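Local atomic coordinates of spore germination protein GerM (Bacillus subtilis subsp. subtilis str. 168, PDB entry 6GZB), a protein that is of unknown molecular function but affects both sporulation and germination in Bacillus subtilis. Residues S77-A82 and W145-F150; T108-D113 and A120-S125; V156-N161 and D177-K182. All coordinates share one frame; numbering follows the deposited sequence.

Contact 1: S77-A82 and W145-F150; sequences STAKQA and WTLTQF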
loop_
_atom_site.group_PDB
_atom_site.type_symbol
_atom_site.label_atom_id
_atom_site.label_comp_id
_atom_site.label_asym_id
_atom_site.label_seq_id
_atom_site.Cartn_x
_atom_site.Cartn_y
_atom_site.Cartn_z
ATOM N N SER A 77 13.936 0.569 -19.025
ATOM C CA SER A 77 13.647 1.619 -18.053
ATOM C C SER A 77 12.319 1.348 -17.354
ATOM O O SER A 77 11.263 1.875 -17.724
ATOM C CB SER A 77 13.624 2.988 -18.734
ATOM O OG SER A 77 13.073 2.897 -20.032
ATOM N N THR A 78 12.388 0.487 -16.350
ATOM C CA THR A 78 11.198 -0.097 -15.742
ATOM C C THR A 78 10.418 0.920 -14.906
ATOM O O THR A 78 9.190 0.905 -14.899
ATOM C CB THR A 78 11.570 -1.297 -14.856
ATOM O OG1 THR A 78 12.640 -0.932 -13.969
ATOM C CG2 THR A 78 11.995 -2.474 -15.724
ATOM N N ALA A 79 11.134 1.806 -14.224
ATOM C CA ALA A 79 10.507 2.836 -13.415
ATOM C C ALA A 79 9.700 3.775 -14.292
ATOM O O ALA A 79 8.550 4.095 -13.992
ATOM C CB ALA A 79 11.561 3.608 -12.647
ATOM N N LYS A 80 10.301 4.203 -15.391
ATOM C CA LYS A 80 9.604 5.023 -16.371
ATOM C C LYS A 80 8.409 4.277 -16.961
ATOM O O LYS A 80 7.324 4.836 -17.142
ATOM C CB LYS A 80 10.571 5.427 -17.480
ATOM C CG LYS A 80 9.902 6.024 -18.699
ATOM C CD LYS A 80 10.945 6.316 -19.763
ATOM C CE LYS A 80 10.313 6.943 -20.993
ATOM N NZ LYS A 80 11.270 7.825 -21.705
ATOM N N GLN A 81 8.608 3.005 -17.259
ATOM C CA GLN A 81 7.553 2.210 -17.872
ATOM C C GLN A 81 6.363 2.091 -16.927
ATOM O O GLN A 81 5.213 2.206 -17.347
ATOM C CB GLN A 81 8.079 0.821 -18.217
ATOM C CG GLN A 81 7.054 -0.055 -18.920
ATOM C CD GLN A 81 7.461 -1.503 -18.923
ATOM O OE1 GLN A 81 7.961 -2.022 -17.925
ATOM N NE2 GLN A 81 7.279 -2.160 -20.062
ATOM N N ALA A 82 6.649 1.872 -15.646
ATOM C CA ALA A 82 5.594 1.730 -14.646
ATOM C C ALA A 82 4.709 2.981 -14.608
ATOM O O ALA A 82 3.487 2.879 -14.594
ATOM C CB ALA A 82 6.198 1.462 -13.279
ATOM N N TRP A 145 4.056 5.620 -4.740
ATOM C CA TRP A 145 4.037 4.220 -4.355
ATOM C C TRP A 145 4.436 3.332 -5.525
ATOM O O TRP A 145 5.093 2.301 -5.334
ATOM C CB TRP A 145 2.671 3.813 -3.803
ATOM C CG TRP A 145 2.471 4.224 -2.382
ATOM C CD1 TRP A 145 2.422 5.497 -1.904
ATOM C CD2 TRP A 145 2.323 3.366 -1.252
ATOM N NE1 TRP A 145 2.290 5.487 -0.546
ATOM C CE2 TRP A 145 2.207 4.194 -0.114
ATOM C CE3 TRP A 145 2.271 1.980 -1.085
ATOM C CZ2 TRP A 145 2.066 3.683 1.178
ATOM C CZ3 TRP A 145 2.125 1.468 0.207
ATOM C CH2 TRP A 145 2.035 2.317 1.316
ATOM N N THR A 146 4.115 3.765 -6.739
ATOM C CA THR A 146 4.534 3.021 -7.923
ATOM C C THR A 146 6.064 3.039 -8.104
ATOM O O THR A 146 6.684 1.995 -8.342
ATOM C CB THR A 146 3.835 3.524 -9.195
ATOM O OG1 THR A 146 2.417 3.379 -9.053
ATOM C CG2 THR A 146 4.293 2.725 -10.406
ATOM N N LEU A 147 6.675 4.204 -7.918
ATOM C CA LEU A 147 8.123 4.334 -8.064
ATOM C C LEU A 147 8.870 3.595 -6.961
ATOM O O LEU A 147 9.891 2.962 -7.215
ATOM C CB LEU A 147 8.542 5.808 -8.077
ATOM C CG LEU A 147 8.264 6.541 -9.386
ATOM C CD1 LEU A 147 8.631 8.016 -9.276
ATOM C CD2 LEU A 147 9.025 5.878 -10.518
ATOM N N THR A 148 8.355 3.654 -5.741
ATOM C CA THR A 148 9.078 3.117 -4.592
ATOM C C THR A 148 8.930 1.619 -4.429
ATOM O O THR A 148 9.473 1.040 -3.486
ATOM C CB THR A 148 8.671 3.814 -3.272
ATOM O OG1 THR A 148 7.249 3.834 -3.138
ATOM C CG2 THR A 148 9.200 5.248 -3.258
ATOM N N GLN A 149 8.245 0.967 -5.362
ATOM C CA GLN A 149 8.237 -0.497 -5.357
ATOM C C GLN A 149 9.620 -1.054 -5.715
ATOM O O GLN A 149 9.932 -2.190 -5.406
ATOM C CB GLN A 149 7.181 -1.055 -6.316
ATOM C CG GLN A 149 7.591 -1.053 -7.778
ATOM C CD GLN A 149 6.445 -1.455 -8.680
ATOM O OE1 GLN A 149 6.156 -2.638 -8.822
ATOM N NE2 GLN A 149 5.759 -0.472 -9.264
ATOM N N PHE A 150 10.418 -0.262 -6.420
ATOM C CA PHE A 150 11.743 -0.687 -6.846
ATOM C C PHE A 150 12.773 -0.465 -5.744
ATOM O O PHE A 150 12.729 0.535 -5.013
ATOM C CB PHE A 150 12.160 0.090 -8.086
ATOM C CG PHE A 150 11.240 -0.092 -9.246
ATOM C CD1 PHE A 150 11.314 -1.228 -10.028
ATOM C CD2 PHE A 150 10.305 0.880 -9.568
ATOM C CE1 PHE A 150 10.469 -1.396 -11.113
ATOM C CE2 PHE A 150 9.446 0.713 -10.640
ATOM C CZ PHE A 150 9.514 -0.438 -11.402
#
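Thr78 opens helix 78-84 of the first GerMN domain and meets Phe150, which lies just past the end of helix 136-147; the contact is a helix-helix packing made mainly by small side chains around one aromatic ring. OG1 of Thr78 comes obliquely to Phe150 CE1 at 3.6 Å, and the Thr78 carbonyl lies near the CZ end of the ring. The next residue, Ala79, has two partners: its CA sits obliquely 3.7 Å from Phe150 CE2, while its CB meets Leu147 CD2 at 4.0 Å. The methyl of Ala79 also reaches Val112 and Ile114 of strand 110-114, so it fills the corner between both helices and the sheet. Ala82 closes the row. Its CB stands at the edge of the Phe150 ring, near the ring plane, and touches Thr146 CG2 at 3.7 Å. CG2 of Thr146 is anti to the backbone N, with OG1 beside that N (chi1 -60°), which turns the methyl to the helix partner and leaves OG1 to bond Ser142 O and Tyr57 N. Gln149 CG lies 3.7 Å above one face of the Phe150 ring, offset toward its rim. Gln149 folds back over the turn from Leu147 to Phe150: NE2 bonds Glu55 O and also Thr146 O, the latter at 2.8 Å, on a lone pair in the carbonyl plane and within 5° of the amide plane of Gln149.

Contact 2: T108-D113 and A120-S125; sequences TTVNVD and AIADFS. With EDO (1,2-ethanediol), chain H.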
loop_
_atom_site.group_PDB
_atom_site.type_symbol
_atom_site.label_atom_id
_atom_site.label_comp_id
_atom_site.label_asym_id
_atom_site.label_seq_id
_atom_site.Cartn_x
_atom_site.Cartn_y
_atom_site.Cartn_z
ATOM N N THR A 108 0.043 12.284 -21.136
ATOM C CA THR A 108 1.182 12.559 -20.265
ATOM C C THR A 108 2.350 11.649 -20.619
ATOM O O THR A 108 2.177 10.444 -20.789
ATOM C CB THR A 108 0.820 12.377 -18.779
ATOM O OG1 THR A 108 -0.268 13.247 -18.435
ATOM C CG2 THR A 108 2.020 12.696 -17.897
ATOM N N THR A 109 3.530 12.242 -20.792
ATOM C CA THR A 109 4.770 11.478 -20.945
ATOM C C THR A 109 5.710 11.812 -19.790
ATOM O O THR A 109 5.492 12.785 -19.077
ATOM C CB THR A 109 5.474 11.807 -22.277
ATOM O OG1 THR A 109 5.848 13.190 -22.293
ATOM C CG2 THR A 109 4.549 11.513 -23.461
ATOM N N VAL A 110 6.749 11.007 -19.597
ATOM C CA VAL A 110 7.580 11.146 -18.410
ATOM C C VAL A 110 8.977 10.581 -18.619
ATOM O O VAL A 110 9.152 9.589 -19.319
ATOM C CB VAL A 110 6.929 10.455 -17.193
ATOM C CG1 VAL A 110 6.876 8.948 -17.399
ATOM C CG2 VAL A 110 7.671 10.806 -15.908
ATOM N N ASN A 111 9.970 11.257 -18.041
ATOM C CA ASN A 111 11.306 10.704 -17.849
ATOM C C ASN A 111 11.559 10.451 -16.364
ATOM O O ASN A 111 11.101 11.204 -15.503
ATOM C CB ASN A 111 12.366 11.677 -18.372
ATOM C CG ASN A 111 12.209 11.971 -19.849
ATOM O OD1 ASN A 111 12.011 11.066 -20.656
ATOM N ND2 ASN A 111 12.310 13.240 -20.212
ATOM N N VAL A 112 12.346 9.422 -16.073
ATOM C CA VAL A 112 12.699 9.103 -14.704
ATOM C C VAL A 112 14.210 9.013 -14.565
ATOM O O VAL A 112 14.869 8.230 -15.242
ATOM C CB VAL A 112 12.062 7.779 -14.233
ATOM C CG1 VAL A 112 12.467 7.484 -12.797
ATOM C CG2 VAL A 112 10.546 7.857 -14.353
ATOM N N ASP A 113 14.743 9.810 -13.656
ATOM C CA ASP A 113 16.162 9.808 -13.366
ATOM C C ASP A 113 16.379 9.295 -11.941
ATOM O O ASP A 113 15.976 9.929 -10.963
ATOM C CB ASP A 113 16.704 11.235 -13.514
ATOM C CG ASP A 113 18.185 11.330 -13.238
ATOM O OD1 ASP A 113 18.901 10.364 -13.560
ATOM O OD2 ASP A 113 18.630 12.377 -12.724
ATOM N N ALA A 120 14.283 9.170 -6.925
ATOM C CA ALA A 120 13.850 9.166 -8.315
ATOM C C ALA A 120 13.210 10.490 -8.653
ATOM O O ALA A 120 12.343 10.977 -7.923
ATOM C CB ALA A 120 12.868 8.037 -8.564
ATOM N N ILE A 121 13.650 11.079 -9.757
ATOM C CA ILE A 121 13.067 12.313 -10.236
ATOM C C ILE A 121 12.175 12.013 -11.431
ATOM O O ILE A 121 12.638 11.523 -12.462
ATOM C CB ILE A 121 14.158 13.329 -10.633
ATOM C CG1 ILE A 121 14.968 13.729 -9.398
ATOM C CG2 ILE A 121 13.531 14.567 -11.247
ATOM C CD1 ILE A 121 16.290 14.385 -9.716
ATOM N N ALA A 122 10.883 12.253 -11.265
ATOM C CA ALA A 122 9.923 11.986 -12.319
ATOM C C ALA A 122 9.547 13.289 -12.988
ATOM O O ALA A 122 8.908 14.143 -12.375
ATOM C CB ALA A 122 8.686 11.310 -11.750
ATOM N N ASP A 123 9.953 13.436 -14.246
ATOM C CA ASP A 123 9.786 14.694 -14.972
ATOM C C ASP A 123 8.707 14.507 -16.036
ATOM O O ASP A 123 8.889 13.757 -16.986
ATOM C CB ASP A 123 11.119 15.105 -15.616
ATOM C CG ASP A 123 11.112 16.540 -16.146
ATOM O OD1 ASP A 123 10.057 17.207 -16.087
ATOM O OD2 ASP A 123 12.150 16.984 -16.679
ATOM N N PHE A 124 7.574 15.171 -15.843
ATOM C CA PHE A 124 6.378 14.922 -16.647
ATOM C C PHE A 124 6.208 16.005 -17.709
ATOM O O PHE A 124 6.641 17.145 -17.534
ATOM C CB PHE A 124 5.131 14.897 -15.749
ATOM C CG PHE A 124 5.094 13.740 -14.790
ATOM C CD1 PHE A 124 4.585 12.514 -15.183
ATOM C CD2 PHE A 124 5.511 13.893 -13.476
ATOM C CE1 PHE A 124 4.532 11.452 -14.299
ATOM C CE2 PHE A 124 5.462 12.828 -12.582
ATOM C CZ PHE A 124 4.964 11.610 -12.995
ATOM N N SER A 125 5.508 15.663 -18.781
ATOM C CA SER A 125 5.065 16.651 -19.745
ATOM C C SER A 125 3.917 17.484 -19.170
ATOM O O SER A 125 3.399 17.184 -18.093
ATOM C CB SER A 125 4.630 15.962 -21.035
ATOM O OG SER A 125 3.392 15.295 -20.876
HETATM C C1 EDO H . 9.288 14.628 -21.300
HETATM O O1 EDO H . 8.312 13.575 -21.297
HETATM C C2 EDO H . 8.728 15.883 -20.642
HETATM O O2 EDO H . 9.788 16.681 -20.093
HETATM O O HOH W 1 13.500 14.858 -18.264
#
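Ser125 OG is held from two directions: the backbone N of Thr109 donates to it across the strands at 3.1 Å in an almost straight bond (173°), and Glu127 OE1 bonds it from beyond the segments. With chi1 73°, OG stands between the serine's own N and carbonyl carbon, where it takes the place a backbone carbonyl would have in the ladder. Ser125 N returns a bond to Thr109 O, and the antiparallel hairpin of strands 110-114 and 119-124 then runs on through the hydrogen-bonded pairs Asn111-Asp123 and Asp113-Ile121. The bond from Asp123 N to Asn111 O is 2.8 Å long and nearly straight. On the face of these pairs a water joins the side chains, accepting from Asn111 ND2 (2.8 Å) and donating to Asp123 OD2 (3.0 Å); Asp123 OD1 accepts from Gly162 N. Nearby, an ethanediol, probably from the crystallisation liquor, shares a hydrogen bond with Thr109 OG1. Val110, Val112, Ala122 and Phe124 form the other, apolar face. There Val110 CG2 lies over the Phe124 ring, 3.8 Å from its centroid, in a CH-pi contact, and Thr108 CG2 comes obliquely to Phe124 CD1 (3.7 Å). Phe124 also stacks on Phe128 and touches Val143 of helix 136-147. With an alanine here the ring is gone, and Val110 CG2, Thr108 CG2 and Phe128 would probably face a gap in the apolar face. Beyond the hairpin, Leu83 of helix 78-84 covers Val110, Val112 and Ala122, and strand 155-160 extends the sheet from strand 119-124.

Contact 3: V156-N161 and D177-K182; sequences VKLRIN and DDLSRK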
loop_
_atom_site.group_PDB
_atom_site.type_symbol
_atom_site.label_atom_id
_atom_site.label_comp_id
_atom_site.label_asym_id
_atom_site.label_seq_id
_atom_site.Cartn_x
_atom_site.Cartn_y
_atom_site.Cartn_z
ATOM N N VAL A 156 11.049 10.326 -3.834
ATOM C CA VAL A 156 10.545 10.768 -5.124
ATOM C C VAL A 156 10.505 12.287 -5.193
ATOM O O VAL A 156 10.115 12.955 -4.233
ATOM C CB VAL A 156 9.133 10.199 -5.389
ATOM C CG1 VAL A 156 8.529 10.812 -6.634
ATOM C CG2 VAL A 156 9.188 8.683 -5.516
ATOM N N LYS A 157 10.906 12.824 -6.338
ATOM C CA LYS A 157 10.756 14.240 -6.625
ATOM C C LYS A 157 9.997 14.384 -7.933
ATOM O O LYS A 157 10.204 13.616 -8.873
ATOM C CB LYS A 157 12.120 14.914 -6.759
ATOM C CG LYS A 157 12.841 15.150 -5.441
ATOM C CD LYS A 157 14.153 15.881 -5.678
ATOM C CE LYS A 157 15.065 15.851 -4.457
ATOM N NZ LYS A 157 14.466 16.539 -3.283
ATOM N N LEU A 158 9.106 15.365 -7.985
ATOM C CA LEU A 158 8.228 15.539 -9.134
ATOM C C LEU A 158 8.627 16.793 -9.908
ATOM O O LEU A 158 8.934 17.818 -9.315
ATOM C CB LEU A 158 6.780 15.664 -8.660
ATOM C CG LEU A 158 5.910 14.403 -8.517
ATOM C CD1 LEU A 158 6.702 13.117 -8.430
ATOM C CD2 LEU A 158 4.973 14.524 -7.330
ATOM N N ARG A 159 8.647 16.702 -11.233
ATOM C CA ARG A 159 8.836 17.883 -12.064
ATOM C C ARG A 159 7.836 17.915 -13.199
ATOM O O ARG A 159 7.353 16.873 -13.643
ATOM C CB ARG A 159 10.252 17.906 -12.638
ATOM C CG ARG A 159 11.331 18.175 -11.605
ATOM C CD ARG A 159 12.715 18.021 -12.210
ATOM N NE ARG A 159 13.762 18.293 -11.235
ATOM C CZ ARG A 159 15.057 18.352 -11.522
ATOM N NH1 ARG A 159 15.480 18.218 -12.774
ATOM N NH2 ARG A 159 15.927 18.588 -10.555
ATOM N N ILE A 160 7.537 19.119 -13.677
ATOM C CA ILE A 160 6.834 19.293 -14.947
ATOM C C ILE A 160 7.705 20.093 -15.915
ATOM O O ILE A 160 8.086 21.226 -15.629
ATOM C CB ILE A 160 5.493 20.016 -14.757
ATOM C CG1 ILE A 160 4.620 19.266 -13.752
ATOM C CG2 ILE A 160 4.763 20.153 -16.085
ATOM C CD1 ILE A 160 3.350 20.011 -13.390
ATOM N N ASN A 161 8.089 19.457 -17.016
ATOM C CA ASN A 161 8.999 20.057 -17.982
ATOM C C ASN A 161 10.235 20.650 -17.307
ATOM O O ASN A 161 10.683 21.734 -17.657
ATOM C CB ASN A 161 8.264 21.120 -18.796
ATOM C CG ASN A 161 7.384 20.518 -19.881
ATOM O OD1 ASN A 161 6.256 20.964 -20.103
ATOM N ND2 ASN A 161 7.889 19.483 -20.548
ATOM N N ASP A 177 10.159 17.927 0.089
ATOM C CA ASP A 177 11.394 17.595 -0.626
ATOM C C ASP A 177 11.656 16.097 -0.535
ATOM O O ASP A 177 12.113 15.477 -1.490
ATOM C CB ASP A 177 12.578 18.362 -0.029
ATOM C CG ASP A 177 12.583 19.831 -0.426
ATOM O OD1 ASP A 177 11.492 20.368 -0.697
ATOM O OD2 ASP A 177 13.667 20.459 -0.435
ATOM N N ASP A 178 11.411 15.552 0.650
ATOM C CA ASP A 178 11.483 14.132 0.887
ATOM C C ASP A 178 10.084 13.530 0.735
ATOM O O ASP A 178 9.221 13.736 1.588
ATOM C CB ASP A 178 12.018 13.874 2.300
ATOM C CG ASP A 178 12.228 12.389 2.581
ATOM O OD1 ASP A 178 11.274 11.596 2.402
ATOM O OD2 ASP A 178 13.361 12.010 2.938
ATOM N N LEU A 179 9.858 12.820 -0.366
ATOM C CA LEU A 179 8.535 12.257 -0.677
ATOM C C LEU A 179 8.644 10.740 -0.765
ATOM O O LEU A 179 9.374 10.219 -1.611
ATOM C CB LEU A 179 8.041 12.797 -2.013
ATOM C CG LEU A 179 6.548 13.043 -2.231
ATOM C CD1 LEU A 179 6.245 13.091 -3.717
ATOM C CD2 LEU A 179 5.689 12.012 -1.544
ATOM N N SER A 180 7.917 10.035 0.101
ATOM C CA SER A 180 8.031 8.582 0.189
ATOM C C SER A 180 6.734 7.941 0.674
ATOM O O SER A 180 5.728 8.632 0.897
ATOM C CB SER A 180 9.172 8.211 1.142
ATOM O OG SER A 180 8.758 8.340 2.488
ATOM N N ARG A 181 6.764 6.623 0.856
ATOM C CA ARG A 181 5.602 5.884 1.351
ATOM C C ARG A 181 5.222 6.320 2.750
ATOM O O ARG A 181 4.088 6.129 3.174
ATOM C CB ARG A 181 5.849 4.375 1.317
ATOM C CG ARG A 181 5.932 3.819 -0.091
ATOM C CD ARG A 181 5.823 2.295 -0.164
ATOM N NE ARG A 181 5.786 1.860 -1.560
ATOM C CZ ARG A 181 5.423 0.653 -1.982
ATOM N NH1 ARG A 181 5.058 -0.285 -1.123
ATOM N NH2 ARG A 181 5.422 0.390 -3.278
ATOM N N LYS A 182 6.154 6.957 3.454
ATOM C CA LYS A 182 5.900 7.394 4.823
ATOM C C LYS A 182 4.995 8.619 4.856
ATOM O O LYS A 182 4.419 8.944 5.891
ATOM C CB LYS A 182 7.208 7.696 5.559
ATOM C CG LYS A 182 8.021 6.460 5.896
ATOM C CD LYS A 182 9.398 6.834 6.416
ATOM C CE LYS A 182 10.129 5.615 6.952
ATOM N NZ LYS A 182 11.421 5.993 7.583
HETATM O O HOH W 2 11.937 12.930 -2.240
#
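Val156 and Leu179 hold the tight half of this contact, where the strand 155-160 of the first GerMN domain meets the loop that leads towards strand 198-208. Val156 N donates to Leu179 O at 2.8 Å; the oxygen is approached in its carbonyl plane, but the N-H is well bent away from it (132°). Leu179 CB in turn lies only 3.0 Å from Val156 O. The side chain of Leu179 then turns towards the strand, and its CD1 meets Leu158 CD2 at 4.1 Å and lies near Val156 CG1. The two leucine side chains cross at about a right angle, so methyl groups do the touching. The two leucines also touch helix 136-147: Leu179 on Val140 and Thr144, Leu158 on Val143, and the loop thereby closes over the helix-strand seam.

Polar groups carry the other half. A water bridges strand and loop, donating to Val156 O and to Asp177 O, both at 2.7 Å, and accepting from Leu179 N at 2.8 Å. The looseness lies farther out, in the side chains of Lys157 and Asp177 at the surface. Asp177 O has a second donor, Lys157 NZ, at 3.1 Å; this ammonium lies 35° out of the carbonyl plane. The lysine runs extended from CB to CE and bends only at its last torsion (chi4 -62°), which brings NZ back over the loop. Lys157 NZ stays 4.9 Å from Asp177 OD2, so the carboxylate is near without forming a salt bridge.

Across this join, a single direct backbone bond is supplemented by a water that satisfies two carbonyls and an amide of the loop and strand, while the positive charge of Lys157 probably polarises the Asp177 carbonyl and gains some long-range attraction from its carboxylate.

How the contacts relate
All three contacts lie in one half of the chain, their centres 11 to 13 Å apart, around the mixed sheet 110-114, 119-124, 155-160, 163-164. Contact 2 is its edge hairpin, nested along the chain inside the loop closed by contact 1, whose two helices lie on the sheet's apolar face. Helix 136-147 joins the parallel neighbours 119-124 and 155-160 in a beta-alpha-beta crossover. Contacts 2 and 3 meet in the sheet, where Phe124 N lies 2.8 Å from Arg159 O. Arg181 ties contact 3 to contact 1: its NH2 is 2.8 Å from Trp145 O and its NE 2.9 Å from Thr148 OG1, both probable hydrogen bonds.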